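Local coordinates for protein neural cell adhesion molecule 1, 140 kDa isoform (Homo sapiens, PDB 2E3V) that probably mediates cell-cell adhesion as a membrane glycoprotein, here represented by its first fibronectin type III domain, at residues E17-S20 with S21-Q24. Residues are numbered along the deposited sequence; the frame is centred on the assembly and turned at random.
Sequences EPYS and STAQ
Glu17 and Gln24 pair across the A-B beta hairpin of a fibronectin type III domain, made of the first two strands of the beta sandwich and the tight turn between them. They form an antiparallel hydrogen-bonded pair: Glu17 N donates to Gln24 O over 2.8 Å, and Gln24 N returns a bond to Glu17 O at 2.9 Å. Next comes the non-hydrogen-bonded pair of Pro18 and Ala23. Proline, which lacks an N-H, suits such a site, and the small Ala23 suits the buried, inward-facing side. Ala23 CA also lies 3.5 Å from Glu17 O in a CA-H...O contact. Tyr19 N then donates to Thr22 O at 2.7 Å, and Ser20 and Ser21, small and polar, carry the chain round the turn at the surface.

The Tyr19 ring reaches back over the hairpin on the face that carries Glu17 and Gln24, because CG stands anti to the carbonyl carbon (chi1 -61°). Thr22 OG1 meets its root, 3.6 Å from Tyr19 CB, while the extended Gln24 side chain brings OE1 near the ring plane at the edge, 3.8 Å from Tyr19 CE2; amide and ring are turned 67° apart. Glu17 leads its carboxylate away, and in the conformer given OE2 accepts a hydrogen bond from Gln15 NE2.

Pro18 and Ala23 turn to the other face and touch Phe101 of strand 91-102 in the second sheet. Ala23 also bonds through its backbone to Ile71, and Gln24 packs on Ile68 and Thr70, so strand 23-28 lies between strands 12-18 and 68-71.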
loop_
_atom_site.group_PDB
_atom_site.type_symbol
_atom_site.label_atom_id
_atom_site.label_comp_id
_atom_site.label_asym_id
_atom_site.label_seq_id
_atom_site.Cartn_x
_atom_site.Cartn_y
_atom_site.Cartn_z
ATOM N N GLU A 17 2.027 7.778 -5.742
ATOM C CA GLU A 17 2.871 8.946 -5.847
ATOM C C GLU A 17 4.162 8.651 -5.107
ATOM O O GLU A 17 4.186 8.660 -3.874
ATOM C CB GLU A 17 2.180 10.219 -5.323
ATOM C CG GLU A 17 1.011 10.665 -6.202
ATOM C CD GLU A 17 1.407 10.881 -7.660
ATOM O OE1 GLU A 17 2.417 11.575 -7.914
ATOM O OE2 GLU A 17 0.707 10.356 -8.555
ATOM N N PRO A 18 5.231 8.340 -5.861
ATOM C CA PRO A 18 6.492 8.045 -5.216
ATOM C C PRO A 18 7.341 9.289 -4.972
ATOM O O PRO A 18 7.329 10.232 -5.770
ATOM C CB PRO A 18 7.180 7.120 -6.219
ATOM C CG PRO A 18 6.692 7.575 -7.550
ATOM C CD PRO A 18 5.326 8.227 -7.333
ATOM N N TYR A 19 8.046 9.287 -3.848
ATOM C CA TYR A 19 9.011 10.323 -3.534
ATOM C C TYR A 19 10.351 9.611 -3.453
ATOM O O TYR A 19 10.491 8.556 -4.062
ATOM C CB TYR A 19 8.599 11.073 -2.271
ATOM C CG TYR A 19 7.256 11.730 -2.490
ATOM C CD1 TYR A 19 7.164 12.959 -3.135
ATOM C CD2 TYR A 19 6.075 11.091 -2.109
ATOM C CE1 TYR A 19 5.930 13.558 -3.369
ATOM C CE2 TYR A 19 4.834 11.679 -2.340
ATOM C CZ TYR A 19 4.773 12.916 -2.968
ATOM O OH TYR A 19 3.555 13.520 -3.195
ATOM N N SER A 20 11.337 10.154 -2.751
ATOM C CA SER A 20 12.648 9.506 -2.739
ATOM C C SER A 20 12.757 8.311 -1.773
ATOM O O SER A 20 13.374 7.304 -2.110
ATOM C CB SER A 20 13.786 10.518 -2.548
ATOM O OG SER A 20 13.647 11.260 -1.350
ATOM N N SER A 21 12.158 8.414 -0.592
ATOM C CA SER A 21 12.226 7.324 0.386
ATOM C C SER A 21 10.839 6.881 0.848
ATOM O O SER A 21 10.699 6.035 1.743
ATOM C CB SER A 21 13.098 7.723 1.589
ATOM O OG SER A 21 12.450 8.689 2.403
ATOM N N THR A 22 9.815 7.461 0.232
ATOM C CA THR A 22 8.439 7.175 0.596
ATOM C C THR A 22 7.580 7.077 -0.655
ATOM O O THR A 22 7.975 7.542 -1.732
ATOM C CB THR A 22 7.825 8.266 1.519
ATOM O OG1 THR A 22 7.727 9.503 0.805
ATOM C CG2 THR A 22 8.629 8.470 2.802
ATOM N N ALA A 23 6.413 6.453 -0.504
ATOM C CA ALA A 23 5.442 6.350 -1.580
ATOM C C ALA A 23 4.033 6.389 -1.012
ATOM O O ALA A 23 3.714 5.697 -0.039
ATOM C CB ALA A 23 5.648 5.080 -2.375
ATOM N N GLN A 24 3.198 7.213 -1.620
ATOM C CA GLN A 24 1.804 7.295 -1.218
ATOM C C GLN A 24 1.034 6.408 -2.164
ATOM O O GLN A 24 1.074 6.608 -3.381
ATOM C CB GLN A 24 1.310 8.733 -1.271
ATOM C CG GLN A 24 1.900 9.621 -0.174
ATOM C CD GLN A 24 1.289 10.997 -0.199
ATOM O OE1 GLN A 24 1.209 11.634 -1.254
ATOM N NE2 GLN A 24 0.830 11.464 0.958
#